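Local structure of myosin regulatory light chain (2BL0) at residues C[23-29]-C[44-48]; C[81-85]-C[133-137]. The protein is the regulatory light chain of a Physarum myosin II, an EF-hand protein that binds calcium and packs against another protein chain of its assembly. All blocks are in the same frame, centred on the assembly; numbering follows the deposited sequence. Where two conformers were deposited one is given.

How the interactions relate
Interactions 1 and 2 lie on opposite sides of the chain's centre, about 33 Å apart between their centres, and do not touch: their nearest atoms are about 20 Å from each other. Each belongs to a different EF-hand pair, interaction 1 (23-29 with 44-48) to the first and interaction 2 (81-85 with 133-137) to the second, and both rest on phenylalanines set between helices. Their relation to calcium differs. The side chain of Phe48 in interaction 1 comes about 7 Å from the bound ion, whereas interaction 2 lies away from the calcium site. Both contacts also pack against another protein chain of the assembly.

Interaction 1: C[23-29]-C[44-48]; sequences ITKEGLQ and FNEMF
Ile23 and Thr24 meet the ring of Phe48 through their backbones. Ile23 O lies near the ring plane, 3.5 Å from Phe48 CE1, while Thr24 turns its side chain from the contact and N-caps helix 25-35, its OG1 accepting from Gly27 N at 3.0 Å. Lys25 then runs its extended chain across Phe48. Its CG sits 3.5 Å from the centroid of the Phe48 ring and 6° off the normal, a well-centred CH-pi contact, and its NZ continues to Asn45 OD1 at 3.2 Å. That hydrogen bond comes from well above the carbonyl plane of the amide. One turn on, Leu28 enters between the two phenylalanines: its CD2 touches Phe44 CE1 at 3.7 Å and meets Phe48 in the ring plane, at the edge by CD1, while Met47 CG also reaches this methyl. With CG anti to the carbonyl carbon and a bend at chi2, Gln29 folds its amide over Phe44. The amide and ring planes are stacked 10° apart, NE2 standing 3.3 Å above the plane and over the centre of the Phe44 ring. Replacing Phe48 by an alanine is likely to leave the Lys25 methylenes without the ring face they lie on and to open a gap beside Leu28 CD2. The axes of 25-29 and 44-48 run at 116° to each other; these segments belong to helices 25-35 and 41-51, the exiting helix of the first EF-hand and the entering helix of the second. Ile59 of strand 58-60 joins them: its backbone bonds to Ile23, its side chain touches Phe48, and its strand, which lies within the calcium-binding loop that starts at Asp52, pairs antiparallel with 22-24.

Interaction 2: C[81-85]-C[133-137]; sequences LRQAF and YDNFI
Phe85 and Tyr133 form an offset stack that joins the entering helix of one EF-hand to the exiting helix of its partner in the second EF-hand pair. Their centroids are 4.7 Å apart with planes at 14°; the offset sets each CB over the other ring, Tyr133 CB 3.5 Å from the Phe85 centroid and Phe85 CB 3.7 Å from that of Tyr133. Tyr133, the N-cap residue of helix 134-137, holds CG between its backbone N and carbonyl carbon (chi1 68°), which turns the face of its ring to that of Phe85, and its OH bonds to Asp89. Phe136 crosses Phe85 and Leu81 at about a right angle, its CD1 near the plane of the Phe85 ring, its CE1 meeting Leu81 CD2 at 3.7 Å. Ile137 slides past Leu81 and Phe85, completing this buried side. Phe120 and Ile96 touch Phe85, as does an apolar side chain of another protein chain.

Looser is the polar side, where Arg82 and Asp134 are partly exposed. Arg82 gives NH2 to its stronger partner, Glu78. The guanidinium, turned 31° from the carboxylate, makes a salt bridge with a weak hydrogen bond: Asp134 OD1 lies at its edge, in plane, 3.3 Å from Arg82 NH1.

Interaction 1: C[23-29]-C[44-48]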
ATOM      1  N   ILE C  23      -0.757 -19.955 -33.326  1.00  7.22           N
ATOM      2  CA  ILE C  23      -1.891 -20.840 -33.097  1.00  7.13           C
ATOM      3  C   ILE C  23      -2.941 -20.595 -34.136  1.00  7.36           C
ATOM      4  O   ILE C  23      -3.476 -19.489 -34.226  1.00  6.77           O
ATOM      5  CB  ILE C  23      -2.508 -20.602 -31.720  1.00  7.29           C
ATOM      6  CG1 ILE C  23      -1.449 -20.760 -30.621  1.00  8.75           C
ATOM      7  CG2 ILE C  23      -3.735 -21.532 -31.525  1.00  7.72           C
ATOM      8  CD1 ILE C  23      -1.913 -20.318 -29.257  1.00 11.75           C
ATOM      9  N   THR C  24      -3.257 -21.637 -34.895  1.00  6.93           N
ATOM     10  CA  THR C  24      -4.307 -21.592 -35.886  1.00  7.11           C
ATOM     11  C   THR C  24      -5.617 -22.039 -35.261  1.00  7.16           C
ATOM     12  O   THR C  24      -5.624 -22.555 -34.151  1.00  6.75           O
ATOM     13  CB  THR C  24      -3.976 -22.524 -37.065  1.00  6.79           C
ATOM     14  OG1 THR C  24      -3.829 -23.865 -36.586  1.00  7.63           O
ATOM     15  CG2 THR C  24      -2.627 -22.196 -37.668  1.00  7.85           C
ATOM     16  N   LYS C  25      -6.726 -21.871 -35.985  1.00  8.82           N
ATOM     17  CA  LYS C  25      -8.018 -22.378 -35.525  1.00  9.57           C
ATOM     18  C   LYS C  25      -7.944 -23.879 -35.296  1.00 10.12           C
ATOM     19  O   LYS C  25      -8.385 -24.354 -34.269  1.00 10.67           O
ATOM     20  CB  LYS C  25      -9.156 -22.070 -36.496  1.00 10.53           C
ATOM     21  CG  LYS C  25      -9.751 -20.705 -36.301  1.00 11.99           C
ATOM     22  CD  LYS C  25     -11.015 -20.519 -37.129  1.00 15.06           C
ATOM     23  CE  LYS C  25     -11.591 -19.138 -36.915  1.00 15.92           C
ATOM     24  NZ  LYS C  25     -13.026 -19.064 -37.360  1.00 17.90           N
ATOM     25  N   GLU C  26      -7.392 -24.591 -36.276  1.00  9.94           N
ATOM     26  CA  GLU C  26      -7.097 -26.021 -36.195  1.00 10.98           C
ATOM     27  C   GLU C  26      -6.303 -26.367 -34.918  1.00  9.76           C
ATOM     28  O   GLU C  26      -6.653 -27.298 -34.170  1.00  9.83           O
ATOM     29  CB  GLU C  26      -6.312 -26.413 -37.456  1.00 11.34           C
ATOM     30  CG  GLU C  26      -6.078 -27.887 -37.685  1.00 14.93           C
ATOM     31  CD  GLU C  26      -7.318 -28.666 -38.112  1.00 15.74           C
ATOM     32  OE1 GLU C  26      -8.180 -28.163 -38.869  1.00 19.61           O
ATOM     33  OE2 GLU C  26      -7.408 -29.821 -37.677  1.00 21.84           O
ATOM     34  N   GLY C  27      -5.242 -25.621 -34.664  1.00  8.87           N
ATOM     35  CA  GLY C  27      -4.426 -25.853 -33.485  1.00  8.19           C
ATOM     36  C   GLY C  27      -5.157 -25.551 -32.192  1.00  7.22           C
ATOM     37  O   GLY C  27      -5.010 -26.272 -31.208  1.00  6.71           O
ATOM     38  N   LEU C  28      -5.973 -24.495 -32.188  1.00  6.40           N
ATOM     39  CA  LEU C  28      -6.688 -24.129 -30.963  1.00  6.44           C
ATOM     40  C   LEU C  28      -7.709 -25.202 -30.595  1.00  6.98           C
ATOM     41  O   LEU C  28      -7.838 -25.557 -29.419  1.00  6.26           O
ATOM     42  CB  LEU C  28      -7.344 -22.754 -31.072  1.00  6.15           C
ATOM     43  CG  LEU C  28      -8.021 -22.288 -29.770  1.00  5.76           C
ATOM     44  CD1 LEU C  28      -7.062 -22.210 -28.580  1.00  6.91           C
ATOM     45  CD2 LEU C  28      -8.667 -20.945 -30.026  1.00  7.87           C
ATOM     46  N   GLN C  29      -8.366 -25.770 -31.606  1.00  7.34           N
ATOM     47  CA  GLN C  29      -9.273 -26.898 -31.382  1.00  8.08           C
ATOM     48  C   GLN C  29      -8.552 -28.038 -30.675  1.00  7.80           C
ATOM     49  O   GLN C  29      -9.082 -28.618 -29.735  1.00  8.59           O
ATOM     50  CB  GLN C  29      -9.859 -27.402 -32.696  1.00  8.81           C
ATOM     51  CG  GLN C  29     -10.744 -26.400 -33.385  1.00 11.00           C
ATOM     52  CD  GLN C  29     -12.111 -26.253 -32.731  1.00 14.79           C
ATOM     53  OE1 GLN C  29     -12.332 -26.691 -31.597  1.00 17.03           O
ATOM     54  NE2 GLN C  29     -13.039 -25.641 -33.454  1.00 17.85           N
ATOM     55  N   PHE C  44     -16.208 -20.417 -29.518  1.00 10.57           N
ATOM     56  CA  PHE C  44     -14.893 -20.727 -30.092  1.00 10.46           C
ATOM     57  C   PHE C  44     -14.463 -19.675 -31.094  1.00 10.02           C
ATOM     58  O   PHE C  44     -13.346 -19.174 -31.044  1.00  9.16           O
ATOM     59  CB  PHE C  44     -14.862 -22.100 -30.775  1.00  9.70           C
ATOM     60  CG  PHE C  44     -13.557 -22.397 -31.461  1.00 11.16           C
ATOM     61  CD1 PHE C  44     -12.484 -22.899 -30.737  1.00 10.21           C
ATOM     62  CD2 PHE C  44     -13.379 -22.117 -32.811  1.00  9.22           C
ATOM     63  CE1 PHE C  44     -11.281 -23.153 -31.349  1.00 10.22           C
ATOM     64  CE2 PHE C  44     -12.170 -22.353 -33.432  1.00 10.90           C
ATOM     65  CZ  PHE C  44     -11.111 -22.878 -32.695  1.00  9.85           C
ATOM     66  N   ASN C  45     -15.339 -19.340 -32.033  1.00  9.63           N
ATOM     67  CA  ASN C  45     -15.001 -18.317 -33.007  1.00 10.15           C
ATOM     68  C   ASN C  45     -14.723 -16.993 -32.324  1.00 10.17           C
ATOM     69  O   ASN C  45     -13.789 -16.289 -32.706  1.00  9.88           O
ATOM     70  CB  ASN C  45     -16.119 -18.150 -34.055  1.00 10.15           C
ATOM     71  CG  ASN C  45     -16.215 -19.333 -34.981  1.00 12.37           C
ATOM     72  OD1 ASN C  45     -15.214 -20.000 -35.252  1.00 18.00           O
ATOM     73  ND2 ASN C  45     -17.422 -19.621 -35.460  1.00 16.20           N
ATOM     74  N   GLU C  46     -15.504 -16.680 -31.289  1.00 10.35           N
ATOM     75  CA  GLU C  46     -15.317 -15.443 -30.516  1.00 10.39           C
ATOM     76  C   GLU C  46     -13.944 -15.428 -29.849  1.00  9.62           C
ATOM     77  O   GLU C  46     -13.230 -14.437 -29.920  1.00  8.95           O
ATOM     78  CB  GLU C  46     -16.418 -15.324 -29.456  1.00 11.41           C
ATOM     79  CG  GLU C  46     -16.299 -14.208 -28.434  1.00 14.03           C
ATOM     80  CD  GLU C  46     -17.435 -14.266 -27.416  1.00 19.18           C
ATOM     81  OE1 GLU C  46     -17.569 -15.291 -26.697  1.00 21.76           O
ATOM     82  OE2 GLU C  46     -18.218 -13.299 -27.347  1.00 22.41           O
ATOM     83  N   MET C  47     -13.564 -16.538 -29.224  1.00  9.14           N
ATOM     84  CA  MET C  47     -12.296 -16.571 -28.489  1.00  8.35           C
ATOM     85  C   MET C  47     -11.123 -16.507 -29.470  1.00  8.46           C
ATOM     86  O   MET C  47     -10.120 -15.854 -29.194  1.00  6.61           O
ATOM     87  CB  MET C  47     -12.203 -17.765 -27.530  1.00  8.72           C
ATOM     88  CG  MET C  47     -11.592 -19.071 -28.096  1.00  8.80           C
ATOM     89  SD  MET C  47     -11.648 -20.428 -26.919  1.00  8.67           S
ATOM     90  CE  MET C  47     -10.269 -20.097 -25.967  1.00 10.43           C
ATOM     91  N   PHE C  48     -11.257 -17.153 -30.629  1.00  8.41           N
ATOM     92  CA  PHE C  48     -10.172 -17.145 -31.602  1.00  8.99           C
ATOM     93  C   PHE C  48      -9.971 -15.727 -32.149  1.00  9.72           C
ATOM     94  O   PHE C  48      -8.848 -15.231 -32.238  1.00  9.91           O
ATOM     95  CB  PHE C  48     -10.377 -18.144 -32.753  1.00  8.62           C
ATOM     96  CG  PHE C  48      -9.178 -18.226 -33.655  1.00  7.93           C
ATOM     97  CD1 PHE C  48      -8.108 -19.053 -33.335  1.00  6.85           C
ATOM     98  CD2 PHE C  48      -9.081 -17.415 -34.769  1.00 10.27           C
ATOM     99  CE1 PHE C  48      -6.968 -19.079 -34.118  1.00  7.66           C
ATOM    100  CE2 PHE C  48      -7.944 -17.424 -35.555  1.00 10.43           C
ATOM    101  CZ  PHE C  48      -6.882 -18.268 -35.230  1.00 10.09           C
TER

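Interaction 2: C[81-85]-C[133-137]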
ATOM      1  N   LEU C  81      -0.716 -11.881  -3.520  1.00 22.61           N
ATOM      2  CA  LEU C  81      -2.097 -11.920  -3.045  1.00 22.91           C
ATOM      3  C   LEU C  81      -2.178 -12.544  -1.648  1.00 23.16           C
ATOM      4  O   LEU C  81      -2.930 -12.071  -0.788  1.00 22.58           O
ATOM      5  CB  LEU C  81      -2.982 -12.675  -4.043  1.00 22.31           C
ATOM      6  CG  LEU C  81      -4.454 -12.892  -3.673  1.00 22.74           C
ATOM      7  CD1 LEU C  81      -5.159 -11.578  -3.333  1.00 21.98           C
ATOM      8  CD2 LEU C  81      -5.206 -13.620  -4.779  1.00 21.83           C
ATOM      9  N   ARG C  82      -1.384 -13.589  -1.418  1.00 23.35           N
ATOM     10  CA  ARG C  82      -1.321 -14.247  -0.114  1.00 24.03           C
ATOM     11  C   ARG C  82      -0.872 -13.280   0.975  1.00 23.97           C
ATOM     12  O   ARG C  82      -1.514 -13.169   2.018  1.00 24.10           O
ATOM     13  CB  ARG C  82      -0.364 -15.442  -0.174  1.00 23.97           C
ATOM     14  CG  ARG C  82      -0.104 -16.126   1.182  1.00 25.23           C
ATOM     15  CD  ARG C  82       0.660 -17.455   1.088  1.00 26.49           C
ATOM     16  NE  ARG C  82       0.247 -18.250  -0.065  1.00 28.24           N
ATOM     17  CZ  ARG C  82      -0.914 -18.895  -0.170  1.00 28.74           C
ATOM     18  NH1 ARG C  82      -1.804 -18.871   0.820  1.00 29.45           N
ATOM     19  NH2 ARG C  82      -1.189 -19.569  -1.275  1.00 27.60           N
ATOM     20  N   GLN C  83       0.237 -12.595   0.710  1.00 24.08           N
ATOM     21  CA  GLN C  83       0.776 -11.549   1.580  1.00 24.08           C
ATOM     22  C   GLN C  83      -0.218 -10.417   1.846  1.00 23.49           C
ATOM     23  O   GLN C  83      -0.204  -9.830   2.931  1.00 23.63           O
ATOM     24  CB  GLN C  83       2.018 -10.918   0.951  0.78 24.44           C
ATOM     25  CG  GLN C  83       3.293 -11.716   1.052  0.78 26.02           C
ATOM     26  CD  GLN C  83       4.476 -10.935   0.510  0.78 27.19           C
ATOM     27  OE1 GLN C  83       4.800  -9.865   1.024  0.78 28.04           O
ATOM     28  NE2 GLN C  83       5.117 -11.460  -0.535  0.78 28.37           N
ATOM     29  N   ALA C  84      -1.029 -10.080   0.847  1.00 22.67           N
ATOM     30  CA  ALA C  84      -2.005  -9.000   0.967  1.00 22.33           C
ATOM     31  C   ALA C  84      -3.095  -9.402   1.954  1.00 22.02           C
ATOM     32  O   ALA C  84      -3.540  -8.595   2.763  1.00 21.12           O
ATOM     33  CB  ALA C  84      -2.604  -8.655  -0.378  1.00 22.14           C
ATOM     34  N   PHE C  85      -3.506 -10.667   1.896  1.00 22.00           N
ATOM     35  CA  PHE C  85      -4.428 -11.214   2.892  1.00 22.06           C
ATOM     36  C   PHE C  85      -3.761 -11.278   4.273  1.00 22.48           C
ATOM     37  O   PHE C  85      -4.428 -11.077   5.286  1.00 22.75           O
ATOM     38  CB  PHE C  85      -4.942 -12.594   2.458  1.00 21.78           C
ATOM     39  CG  PHE C  85      -6.051 -12.542   1.418  1.00 20.37           C
ATOM     40  CD1 PHE C  85      -5.891 -13.151   0.180  1.00 20.49           C
ATOM     41  CD2 PHE C  85      -7.250 -11.891   1.680  1.00 18.58           C
ATOM     42  CE1 PHE C  85      -6.901 -13.119  -0.764  1.00 18.78           C
ATOM     43  CE2 PHE C  85      -8.271 -11.860   0.739  1.00 18.39           C
ATOM     44  CZ  PHE C  85      -8.099 -12.483  -0.487  1.00 18.80           C
ATOM     45  N   TYR C 133     -10.344 -16.905   2.817  1.00 32.20           N
ATOM     46  CA  TYR C 133      -9.580 -16.480   1.629  1.00 30.49           C
ATOM     47  C   TYR C 133      -8.793 -17.483   0.760  1.00 30.14           C
ATOM     48  O   TYR C 133      -8.523 -17.176  -0.401  1.00 29.77           O
ATOM     49  CB  TYR C 133      -8.686 -15.282   1.969  1.00 30.48           C
ATOM     50  CG  TYR C 133      -7.537 -15.549   2.914  1.00 27.96           C
ATOM     51  CD1 TYR C 133      -6.314 -16.017   2.440  1.00 25.31           C
ATOM     52  CD2 TYR C 133      -7.656 -15.270   4.277  1.00 28.23           C
ATOM     53  CE1 TYR C 133      -5.250 -16.226   3.281  1.00 24.96           C
ATOM     54  CE2 TYR C 133      -6.598 -15.481   5.135  1.00 26.82           C
ATOM     55  CZ  TYR C 133      -5.393 -15.957   4.633  1.00 26.70           C
ATOM     56  OH  TYR C 133      -4.329 -16.165   5.484  1.00 26.82           O
ATOM     57  N   ASP C 134      -8.417 -18.657   1.274  1.00 29.36           N
ATOM     58  CA  ASP C 134      -7.761 -19.660   0.432  1.00 28.84           C
ATOM     59  C   ASP C 134      -8.728 -20.219  -0.588  1.00 28.09           C
ATOM     60  O   ASP C 134      -8.304 -20.643  -1.654  1.00 28.20           O
ATOM     61  CB  ASP C 134      -7.149 -20.790   1.264  1.00 29.04           C
ATOM     62  CG  ASP C 134      -5.849 -20.382   1.917  1.00 30.15           C
ATOM     63  OD1 ASP C 134      -4.956 -19.914   1.173  1.00 30.70           O
ATOM     64  OD2 ASP C 134      -5.641 -20.470   3.155  1.00 29.79           O
ATOM     65  N   ASN C 135     -10.024 -20.192  -0.284  1.00 27.47           N
ATOM     66  CA  ASN C 135     -11.042 -20.608  -1.255  1.00 27.53           C
ATOM     67  C   ASN C 135     -11.009 -19.712  -2.485  1.00 27.53           C
ATOM     68  O   ASN C 135     -11.201 -20.193  -3.600  1.00 27.81           O
ATOM     69  CB  ASN C 135     -12.444 -20.587  -0.640  1.00 27.36           C
ATOM     70  CG  ASN C 135     -12.633 -21.679   0.396  1.00 27.10           C
ATOM     71  OD1 ASN C 135     -11.692 -22.050   1.089  1.00 27.36           O
ATOM     72  ND2 ASN C 135     -13.848 -22.218   0.486  1.00 27.51           N
ATOM     73  N   PHE C 136     -10.748 -18.419  -2.284  1.00 27.51           N
ATOM     74  CA  PHE C 136     -10.589 -17.496  -3.419  1.00 27.33           C
ATOM     75  C   PHE C 136      -9.267 -17.697  -4.163  1.00 27.28           C
ATOM     76  O   PHE C 136      -9.246 -17.797  -5.395  1.00 27.20           O
ATOM     77  CB  PHE C 136     -10.696 -16.032  -2.979  1.00 27.40           C
ATOM     78  CG  PHE C 136     -10.315 -15.058  -4.070  1.00 26.95           C
ATOM     79  CD1 PHE C 136      -9.226 -14.212  -3.926  1.00 27.56           C
ATOM     80  CD2 PHE C 136     -11.028 -15.025  -5.260  1.00 27.98           C
ATOM     81  CE1 PHE C 136      -8.880 -13.323  -4.934  1.00 27.86           C
ATOM     82  CE2 PHE C 136     -10.678 -14.150  -6.276  1.00 27.42           C
ATOM     83  CZ  PHE C 136      -9.601 -13.300  -6.115  1.00 28.50           C
ATOM     84  N   ILE C 137      -8.163 -17.725  -3.420  1.00 27.36           N
ATOM     85  CA  ILE C 137      -6.834 -17.823  -4.022  1.00 27.91           C
ATOM     86  C   ILE C 137      -6.703 -19.070  -4.866  1.00 29.21           C
ATOM     87  O   ILE C 137      -6.238 -19.014  -6.003  1.00 29.19           O
ATOM     88  CB  ILE C 137      -5.742 -17.879  -2.954  1.00 27.86           C
ATOM     89  CG1 ILE C 137      -5.651 -16.562  -2.174  1.00 27.13           C
ATOM     90  CG2 ILE C 137      -4.386 -18.181  -3.592  1.00 27.58           C
ATOM     91  CD1 ILE C 137      -4.659 -16.624  -1.050  1.00 28.35           C
TER